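Local structure of putative ABC transporter subunit, substrate-binding component (Rhodopseudomonas palustris, 4EVQ) at residues A[103-111]-A[314-322]; A[124-134]-A[333-343]. The protein binds 4-hydroxybenzoate and is probably the solute-binding component of an ABC transporter that takes up benzoate derivatives. One frame throughout, in Å; residues are numbered along the deposited sequence.

Contact 1. Residues A[103-111]-A[314-322]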
loop_
_atom_site.group_PDB
_atom_site.type_symbol
_atom_site.label_atom_id
_atom_site.label_comp_id
_atom_site.label_asym_id
_atom_site.label_seq_id
_atom_site.Cartn_x
_atom_site.Cartn_y
_atom_site.Cartn_z
ATOM N N ARG A 103 -9.607 -17.094 0.391
ATOM C CA ARG A 103 -10.812 -16.971 1.194
ATOM C C ARG A 103 -11.592 -18.292 1.239
ATOM O O ARG A 103 -12.277 -18.558 2.219
ATOM C CB ARG A 103 -11.665 -15.823 0.691
ATOM C CG ARG A 103 -12.287 -16.048 -0.605
ATOM C CD ARG A 103 -12.980 -14.776 -1.101
ATOM N NE ARG A 103 -13.965 -14.255 -0.141
ATOM C CZ ARG A 103 -15.208 -14.720 0.022
ATOM N NH1 ARG A 103 -16.013 -14.138 0.903
ATOM N NH2 ARG A 103 -15.666 -15.757 -0.679
ATOM N N GLU A 104 -11.458 -19.134 0.229
ATOM C CA GLU A 104 -12.165 -20.418 0.228
ATOM C C GLU A 104 -11.358 -21.425 0.991
ATOM O O GLU A 104 -11.928 -22.364 1.534
ATOM C CB GLU A 104 -12.364 -20.878 -1.188
ATOM C CG GLU A 104 -13.330 -19.985 -1.984
ATOM C CD GLU A 104 -14.790 -20.028 -1.548
ATOM O OE1 GLU A 104 -15.116 -20.728 -0.569
ATOM O OE2 GLU A 104 -15.631 -19.412 -2.245
ATOM N N ASP A 105 -10.041 -21.287 1.022
ATOM C CA ASP A 105 -9.190 -22.279 1.664
ATOM C C ASP A 105 -9.176 -22.142 3.190
ATOM O O ASP A 105 -9.164 -23.140 3.907
ATOM C CB ASP A 105 -7.770 -22.144 1.130
ATOM C CG ASP A 105 -6.836 -23.095 1.777
ATOM O OD1 ASP A 105 -6.800 -24.266 1.340
ATOM O OD2 ASP A 105 -6.172 -22.718 2.755
ATOM N N GLY A 106 -9.178 -20.926 3.694
ATOM C CA GLY A 106 -9.138 -20.629 5.108
ATOM C C GLY A 106 -7.762 -20.322 5.688
ATOM O O GLY A 106 -7.649 -19.920 6.816
ATOM N N ILE A 107 -6.696 -20.538 4.926
ATOM C CA ILE A 107 -5.364 -20.213 5.383
ATOM C C ILE A 107 -5.288 -18.731 5.861
ATOM O O ILE A 107 -5.810 -17.804 5.197
ATOM C CB ILE A 107 -4.320 -20.438 4.241
ATOM C CG1 ILE A 107 -2.893 -20.208 4.714
ATOM C CG2 ILE A 107 -4.638 -19.525 3.033
ATOM C CD1 ILE A 107 -1.844 -20.714 3.678
ATOM N N PRO A 108 -4.613 -18.477 6.996
ATOM C CA PRO A 108 -4.461 -17.057 7.416
ATOM C C PRO A 108 -3.723 -16.308 6.333
ATOM O O PRO A 108 -2.665 -16.731 5.858
ATOM C CB PRO A 108 -3.618 -17.162 8.685
ATOM C CG PRO A 108 -3.970 -18.583 9.254
ATOM C CD PRO A 108 -4.061 -19.418 8.002
ATOM N N THR A 109 -4.318 -15.189 5.932
ATOM C CA THR A 109 -3.864 -14.409 4.757
ATOM C C THR A 109 -3.773 -12.940 5.112
ATOM O O THR A 109 -4.750 -12.347 5.569
ATOM C CB THR A 109 -4.847 -14.611 3.605
ATOM O OG1 THR A 109 -4.885 -15.991 3.262
ATOM C CG2 THR A 109 -4.440 -13.814 2.374
ATOM N N ILE A 110 -2.618 -12.347 4.865
ATOM C CA ILE A 110 -2.408 -10.928 5.113
ATOM C C ILE A 110 -1.949 -10.254 3.810
ATOM O O ILE A 110 -0.972 -10.656 3.215
ATOM C CB ILE A 110 -1.360 -10.703 6.243
ATOM C CG1 ILE A 110 -1.728 -11.506 7.489
ATOM C CG2 ILE A 110 -1.149 -9.221 6.481
ATOM C CD1 ILE A 110 -0.586 -11.570 8.504
ATOM N N VAL A 111 -2.690 -9.242 3.406
ATOM C CA VAL A 111 -2.362 -8.425 2.227
ATOM C C VAL A 111 -1.559 -7.237 2.696
ATOM O O VAL A 111 -2.077 -6.395 3.423
ATOM C CB VAL A 111 -3.635 -7.988 1.531
ATOM C CG1 VAL A 111 -3.321 -7.084 0.332
ATOM C CG2 VAL A 111 -4.451 -9.163 1.091
ATOM N N ARG A 314 -6.389 -22.525 13.226
ATOM C CA ARG A 314 -6.524 -21.422 12.256
ATOM C C ARG A 314 -7.635 -20.465 12.634
ATOM O O ARG A 314 -7.465 -19.274 12.519
ATOM C CB ARG A 314 -6.807 -21.917 10.827
ATOM C CG ARG A 314 -5.608 -22.454 10.114
ATOM C CD ARG A 314 -5.901 -22.797 8.708
ATOM N NE ARG A 314 -4.660 -23.187 8.038
ATOM C CZ ARG A 314 -4.609 -23.632 6.801
ATOM N NH1 ARG A 314 -5.721 -23.733 6.133
ATOM N NH2 ARG A 314 -3.432 -23.937 6.229
ATOM N N LYS A 315 -8.774 -20.992 13.071
ATOM C CA LYS A 315 -9.920 -20.149 13.402
ATOM C C LYS A 315 -9.580 -19.187 14.532
ATOM O O LYS A 315 -9.887 -17.995 14.482
ATOM C CB LYS A 315 -11.115 -21.025 13.777
ATOM C CG LYS A 315 -12.425 -20.279 13.950
ATOM C CD LYS A 315 -13.619 -21.245 14.093
ATOM C CE LYS A 315 -13.544 -22.448 13.128
ATOM N NZ LYS A 315 -14.371 -22.278 11.899
ATOM N N GLU A 316 -8.911 -19.709 15.541
ATOM C CA GLU A 316 -8.522 -18.950 16.692
ATOM C C GLU A 316 -7.401 -17.950 16.348
ATOM O O GLU A 316 -7.407 -16.814 16.824
ATOM C CB GLU A 316 -8.052 -19.954 17.745
ATOM C CG GLU A 316 -9.146 -20.926 18.229
ATOM C CD GLU A 316 -9.421 -22.187 17.377
ATOM O OE1 GLU A 316 -8.824 -22.437 16.324
ATOM O OE2 GLU A 316 -10.281 -22.971 17.821
ATOM N N LEU A 317 -6.448 -18.388 15.542
ATOM C CA LEU A 317 -5.402 -17.504 15.075
ATOM C C LEU A 317 -6.003 -16.313 14.301
ATOM O O LEU A 317 -5.688 -15.165 14.598
ATOM C CB LEU A 317 -4.454 -18.315 14.203
ATOM C CG LEU A 317 -3.151 -17.571 13.802
ATOM C CD1 LEU A 317 -2.069 -18.572 13.407
ATOM C CD2 LEU A 317 -3.361 -16.592 12.651
ATOM N N ASN A 318 -6.916 -16.584 13.374
ATOM C CA ASN A 318 -7.530 -15.514 12.584
ATOM C C ASN A 318 -8.366 -14.602 13.465
ATOM O O ASN A 318 -8.361 -13.388 13.287
ATOM C CB ASN A 318 -8.368 -16.115 11.449
ATOM C CG ASN A 318 -7.520 -16.723 10.363
ATOM O OD1 ASN A 318 -6.470 -16.246 10.067
ATOM N ND2 ASN A 318 -8.005 -17.771 9.758
ATOM N N ALA A 319 -9.081 -15.174 14.449
ATOM C CA ALA A 319 -9.924 -14.316 15.290
ATOM C C ALA A 319 -9.031 -13.358 16.110
ATOM O O ALA A 319 -9.378 -12.209 16.383
ATOM C CB ALA A 319 -10.804 -15.173 16.219
ATOM N N ALA A 320 -7.881 -13.854 16.534
ATOM C CA ALA A 320 -6.969 -13.024 17.286
ATOM C C ALA A 320 -6.409 -11.882 16.443
ATOM O O ALA A 320 -6.244 -10.772 16.944
ATOM C CB ALA A 320 -5.867 -13.864 17.878
HETATM N N MSE A 321 -6.118 -12.153 15.175
HETATM C CA MSE A 321 -5.669 -11.087 14.301
HETATM C C MSE A 321 -6.770 -10.056 14.104
HETATM O O MSE A 321 -6.495 -8.858 14.045
HETATM C CB MSE A 321 -5.203 -11.688 12.987
HETATM C CG MSE A 321 -3.949 -12.503 13.173
HETATM SE SE MSE A 321 -2.825 -12.763 11.598
HETATM C CE MSE A 321 -4.104 -13.717 10.553
ATOM N N ALA A 322 -8.010 -10.490 13.975
ATOM C CA ALA A 322 -9.083 -9.538 13.767
ATOM C C ALA A 322 -9.221 -8.543 14.901
ATOM O O ALA A 322 -9.542 -7.360 14.670
ATOM C CB ALA A 322 -10.399 -10.287 13.545
HETATM O O HOH W 1 -4.358 -24.474 3.672
HETATM O O HOH W 2 -8.360 -23.572 6.663
#

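Contact 2. Residues A[124-134]-A[333-343]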
loop_
_atom_site.group_PDB
_atom_site.type_symbol
_atom_site.label_atom_id
_atom_site.label_comp_id
_atom_site.label_asym_id
_atom_site.label_seq_id
_atom_site.Cartn_x
_atom_site.Cartn_y
_atom_site.Cartn_z
ATOM N N CYS A 124 -14.370 -9.962 1.455
ATOM C CA CYS A 124 -13.951 -10.035 2.849
ATOM C C CYS A 124 -14.209 -11.440 3.401
ATOM O O CYS A 124 -15.139 -12.143 2.962
ATOM C CB CYS A 124 -14.665 -8.968 3.680
ATOM S SG CYS A 124 -16.330 -9.440 4.195
ATOM N N ALA A 125 -13.380 -11.836 4.352
ATOM C CA ALA A 125 -13.492 -13.190 4.902
ATOM C C ALA A 125 -12.829 -13.242 6.257
ATOM O O ALA A 125 -11.932 -12.435 6.568
ATOM C CB ALA A 125 -12.833 -14.174 3.951
ATOM N N PRO A 126 -13.185 -14.265 7.062
ATOM C CA PRO A 126 -12.630 -14.322 8.419
ATOM C C PRO A 126 -11.127 -14.507 8.452
ATOM O O PRO A 126 -10.499 -14.167 9.438
ATOM C CB PRO A 126 -13.306 -15.555 9.035
ATOM C CG PRO A 126 -14.568 -15.652 8.314
ATOM C CD PRO A 126 -14.298 -15.200 6.882
ATOM N N ASN A 127 -10.536 -15.055 7.373
ATOM C CA ASN A 127 -9.107 -15.306 7.302
ATOM C C ASN A 127 -8.294 -14.309 6.489
ATOM O O ASN A 127 -7.135 -14.542 6.265
ATOM C CB ASN A 127 -8.857 -16.682 6.710
ATOM C CG ASN A 127 -9.336 -16.821 5.283
ATOM O OD1 ASN A 127 -10.450 -16.451 4.936
ATOM N ND2 ASN A 127 -8.488 -17.402 4.437
ATOM N N VAL A 128 -8.925 -13.246 6.002
ATOM C CA VAL A 128 -8.256 -12.278 5.121
ATOM C C VAL A 128 -8.159 -10.959 5.823
ATOM O O VAL A 128 -9.143 -10.393 6.279
ATOM C CB VAL A 128 -9.037 -12.169 3.806
ATOM C CG1 VAL A 128 -8.464 -11.030 2.904
ATOM C CG2 VAL A 128 -9.013 -13.470 3.034
ATOM N N PHE A 129 -6.925 -10.450 5.906
ATOM C CA PHE A 129 -6.579 -9.223 6.599
ATOM C C PHE A 129 -5.761 -8.331 5.695
ATOM O O PHE A 129 -5.055 -8.849 4.840
ATOM C CB PHE A 129 -5.766 -9.569 7.854
ATOM C CG PHE A 129 -6.520 -10.455 8.790
ATOM C CD1 PHE A 129 -7.332 -9.911 9.722
ATOM C CD2 PHE A 129 -6.446 -11.810 8.679
ATOM C CE1 PHE A 129 -8.087 -10.724 10.559
ATOM C CE2 PHE A 129 -7.223 -12.619 9.551
ATOM C CZ PHE A 129 -8.007 -12.056 10.460
ATOM N N ARG A 130 -5.794 -7.046 5.932
ATOM C CA ARG A 130 -4.969 -6.103 5.154
ATOM C C ARG A 130 -4.253 -5.195 6.128
ATOM O O ARG A 130 -4.862 -4.642 7.042
ATOM C CB ARG A 130 -5.840 -5.338 4.166
ATOM C CG ARG A 130 -5.108 -4.316 3.326
ATOM C CD ARG A 130 -5.639 -4.184 1.919
ATOM N NE ARG A 130 -7.038 -3.776 1.865
ATOM C CZ ARG A 130 -7.751 -3.770 0.741
ATOM N NH1 ARG A 130 -7.171 -4.145 -0.395
ATOM N NH2 ARG A 130 -9.028 -3.380 0.736
ATOM N N THR A 131 -2.948 -4.968 5.886
ATOM C CA THR A 131 -2.173 -4.058 6.694
ATOM C C THR A 131 -1.845 -2.718 5.986
ATOM O O THR A 131 -1.132 -1.894 6.563
ATOM C CB THR A 131 -0.895 -4.651 7.215
ATOM O OG1 THR A 131 -0.044 -5.013 6.114
ATOM C CG2 THR A 131 -1.138 -5.867 8.113
ATOM N N SER A 132 -2.401 -2.538 4.806
ATOM C CA SER A 132 -2.072 -1.375 3.994
ATOM C C SER A 132 -3.179 -0.320 4.001
ATOM O O SER A 132 -3.159 0.505 4.879
ATOM C CB SER A 132 -1.669 -1.857 2.623
ATOM O OG SER A 132 -2.712 -2.559 1.988
ATOM N N PHE A 133 -4.117 -0.385 3.058
ATOM C CA PHE A 133 -5.112 0.646 2.767
ATOM C C PHE A 133 -6.051 0.070 1.727
ATOM O O PHE A 133 -5.741 -0.948 1.102
ATOM C CB PHE A 133 -4.449 1.945 2.249
ATOM C CG PHE A 133 -3.747 1.699 0.967
ATOM C CD1 PHE A 133 -2.494 1.126 0.975
ATOM C CD2 PHE A 133 -4.389 1.857 -0.250
ATOM C CE1 PHE A 133 -1.912 0.717 -0.197
ATOM C CE2 PHE A 133 -3.755 1.480 -1.434
ATOM C CZ PHE A 133 -2.548 0.884 -1.378
ATOM N N ALA A 134 -7.157 0.780 1.482
ATOM C CA ALA A 134 -8.011 0.546 0.354
ATOM C C ALA A 134 -7.884 1.673 -0.662
ATOM O O ALA A 134 -7.881 2.868 -0.283
ATOM C CB ALA A 134 -9.455 0.421 0.819
ATOM N N PHE A 333 -2.419 0.847 15.520
ATOM C CA PHE A 333 -2.940 0.082 14.429
ATOM C C PHE A 333 -4.177 -0.622 14.931
ATOM O O PHE A 333 -4.160 -1.230 15.981
ATOM C CB PHE A 333 -1.908 -0.925 13.952
ATOM C CG PHE A 333 -2.347 -1.712 12.736
ATOM C CD1 PHE A 333 -3.058 -2.878 12.920
ATOM C CD2 PHE A 333 -2.047 -1.306 11.441
ATOM C CE1 PHE A 333 -3.490 -3.629 11.856
ATOM C CE2 PHE A 333 -2.489 -2.043 10.354
ATOM C CZ PHE A 333 -3.190 -3.232 10.560
ATOM N N LYS A 334 -5.239 -0.581 14.130
ATOM C CA LYS A 334 -6.456 -1.371 14.401
ATOM C C LYS A 334 -7.232 -1.630 13.118
ATOM O O LYS A 334 -7.079 -0.940 12.100
ATOM C CB LYS A 334 -7.338 -0.714 15.455
ATOM C CG LYS A 334 -8.062 0.505 14.967
ATOM C CD LYS A 334 -8.725 1.296 16.112
ATOM C CE LYS A 334 -9.112 2.657 15.607
ATOM N NZ LYS A 334 -9.745 3.436 16.722
ATOM N N LEU A 335 -8.014 -2.681 13.132
ATOM C CA LEU A 335 -8.750 -3.120 11.977
ATOM C C LEU A 335 -10.238 -2.847 12.108
ATOM O O LEU A 335 -10.815 -2.956 13.211
ATOM C CB LEU A 335 -8.547 -4.621 11.740
ATOM C CG LEU A 335 -7.128 -5.056 11.416
ATOM C CD1 LEU A 335 -7.056 -6.544 11.368
ATOM C CD2 LEU A 335 -6.626 -4.479 10.082
ATOM N N SER A 336 -10.880 -2.537 10.992
ATOM C CA SER A 336 -12.326 -2.442 10.953
ATOM C C SER A 336 -12.922 -3.838 11.006
ATOM O O SER A 336 -12.199 -4.828 10.939
ATOM C CB SER A 336 -12.755 -1.759 9.657
ATOM O OG SER A 336 -12.481 -2.646 8.558
ATOM N N ALA A 337 -14.253 -3.929 11.068
ATOM C CA ALA A 337 -14.919 -5.227 11.073
ATOM C C ALA A 337 -14.644 -6.044 9.796
ATOM O O ALA A 337 -14.702 -7.252 9.806
ATOM C CB ALA A 337 -16.450 -5.044 11.275
ATOM N N ALA A 338 -14.317 -5.357 8.699
ATOM C CA ALA A 338 -14.006 -5.992 7.416
ATOM C C ALA A 338 -12.501 -6.301 7.250
ATOM O O ALA A 338 -12.058 -6.850 6.231
ATOM C CB ALA A 338 -14.502 -5.105 6.303
ATOM N N HIS A 339 -11.740 -5.963 8.264
ATOM C CA HIS A 339 -10.316 -6.272 8.364
ATOM C C HIS A 339 -9.440 -5.370 7.516
ATOM O O HIS A 339 -8.378 -5.787 7.039
ATOM C CB HIS A 339 -10.027 -7.723 7.983
ATOM C CG HIS A 339 -10.730 -8.740 8.845
ATOM N ND1 HIS A 339 -10.670 -10.075 8.533
ATOM C CD2 HIS A 339 -11.463 -8.643 9.984
ATOM C CE1 HIS A 339 -11.362 -10.768 9.436
ATOM N NE2 HIS A 339 -11.851 -9.923 10.317
ATOM N N ASN A 340 -9.850 -4.118 7.377
ATOM C CA ASN A 340 -8.997 -3.103 6.738
ATOM C C ASN A 340 -8.465 -2.186 7.827
ATOM O O ASN A 340 -9.159 -1.929 8.831
ATOM C CB ASN A 340 -9.836 -2.297 5.753
ATOM C CG ASN A 340 -9.004 -1.611 4.715
ATOM O OD1 ASN A 340 -8.210 -2.251 4.042
ATOM N ND2 ASN A 340 -9.177 -0.319 4.586
ATOM N N PRO A 341 -7.265 -1.587 7.684
ATOM C CA PRO A 341 -6.810 -0.680 8.726
ATOM C C PRO A 341 -7.696 0.547 8.908
ATOM O O PRO A 341 -8.238 1.071 7.945
ATOM C CB PRO A 341 -5.408 -0.242 8.261
ATOM C CG PRO A 341 -4.982 -1.385 7.348
ATOM C CD PRO A 341 -6.215 -1.779 6.647
ATOM N N VAL A 342 -7.839 0.978 10.159
ATOM C CA VAL A 342 -8.464 2.257 10.498
ATOM C C VAL A 342 -7.343 3.127 10.974
ATOM O O VAL A 342 -6.708 2.823 11.998
ATOM C CB VAL A 342 -9.537 2.030 11.576
ATOM C CG1 VAL A 342 -10.165 3.356 11.989
ATOM C CG2 VAL A 342 -10.561 1.083 11.012
ATOM N N GLN A 343 -7.042 4.192 10.217
ATOM C CA GLN A 343 -5.816 4.912 10.434
ATOM C C GLN A 343 -5.914 6.335 9.888
ATOM O O GLN A 343 -6.713 6.604 9.004
ATOM C CB GLN A 343 -4.671 4.156 9.744
ATOM C CG GLN A 343 -4.793 4.217 8.214
ATOM C CD GLN A 343 -3.875 3.236 7.503
ATOM O OE1 GLN A 343 -2.821 2.906 8.010
ATOM N NE2 GLN A 343 -4.304 2.774 6.367
HETATM O O HOH W 3 -11.582 -9.556 5.054
HETATM O O HOH W 4 -7.971 2.546 3.585
#

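Contact 1. Residues A[103-111]-A[314-322]
Pro108 is the apolar centre, its ring turned toward helix 314-322. Pro108 CG lies 4.0 Å from Leu317 CD2, and Pro108 CB lies 3.9 Å from the methyl CE of the selenomethionine Met321. The Met321 chain bends at its last torsion (chi3 -62°), which brings CE back toward the proline. Its selenium meets the end of Ile110, with Met321 SE 4.0 Å from Ile110 CD1. Leu299 and Leu300 of helix 288-306 add to this apolar layer.

Asn318 crosses the proline ring at about a right angle. Its OD1 packs 3.3 Å from Pro108 CB. This oxygen is buried and has no polar partner in the model.

Arg314 forms the outer edge. Its chain runs extended from CG to NE across Pro108 CD and carries the guanidinium over Ile107. Ile107 CA lies under one face of that group, near its rim. Arg314 NH1 makes a salt bridge of 3.6 Å to Asp105 OD2, with the two planes 58° apart. Two waters in the guanidinium plane add bridges: one joins Arg314 NH2 to Asp105 OD2, the other Arg314 NH1 to the backbone Asp105 O.

Asp105 OD2 also accepts from Ile107 N (3.1 Å). This is an Asx turn, formed where the chain leaves helix 92-105 through Gly106, with positive phi, and heads into strand 109-111. Such helix-to-strand connections belong to the alpha/beta lobes of periplasmic binding proteins.

Contact 2. Residues A[124-134]-A[333-343]
The aromatic contact is an offset stack between Phe129 and His339. Their planes are 9° apart and the centroids 4.3 Å. His339 has CG beside its backbone N and anti to the carbonyl carbon (chi1 -60°), which lays the imidazole over Phe129. Phe129 CE1 sits over one face of the imidazole, toward its rim. Leu335 meets the same phenyl ring at its edge, with CD1 3.8 Å from Phe129 CD1.

Four direct hydrogen bonds join the segments. His339 ND1 donates to Val128 O (2.7 Å). The oxygen lies in the imidazole plane, but the donor stands above the carbonyl plane. This bond and the stack together fix the rotation of the ring. Arg130 N lies almost on the line of the His339 carbonyl, though its N-H is bent away from it (143°). Arg130 NE gives a 2.9 Å bond to Asn340 OD1. Arg130 NH1 and NH2 bind Ala114 O, Ala116 O and Thr120 OG1, so all three guanidinium nitrogens are held. Gln343 NE2 reaches Ser132 O, at 2.9 Å and in the carbonyl plane.

In the fold, strand 128-130 is the outermost strand of a six-stranded sheet, and the His339-Pro341 part of 333-343 passes beside it. Before the strand, Cys124 is disulfide-bonded to Cys372. Beyond it the chain leads to Phe133, which touches the bound 4-hydroxybenzoate.

At the end of the strand, carbon atoms pack against carbonyl oxygens. Pro341 CD lies 3.2 Å from Arg130 O, a buried oxygen with no polar partner in the model. The edge of the Phe333 ring faces Arg130 O and Thr131 O.

One water accepts from Ala125 N and lies within bonding distance of Val128 O and Ala338 O. Another joins Ala134 N to Asn340 ND2.

The centres of contacts 1 and 2 are 12 Å apart. Along the chain the order is 103-111, 124-134, 314-322, 333-343, so the two contacts interleave. Strands 109-111 and 128-130 are consecutive and lie next to each other in the six-stranded sheet. They are probably joined by a bond from Val111 N to Phe129 O (2.8 Å). Phe129 also packs on helix 314-322, with its CZ 3.1 Å from Asn318 O. The later segments thus return to cover strands formed about 200 residues earlier. Together they tie the C-terminal part of the chain to this sheet. Contact 2 reaches the ligand pocket at Phe133, whereas the side chain of Ile110 in contact 1 is about 14 Å from the ligand.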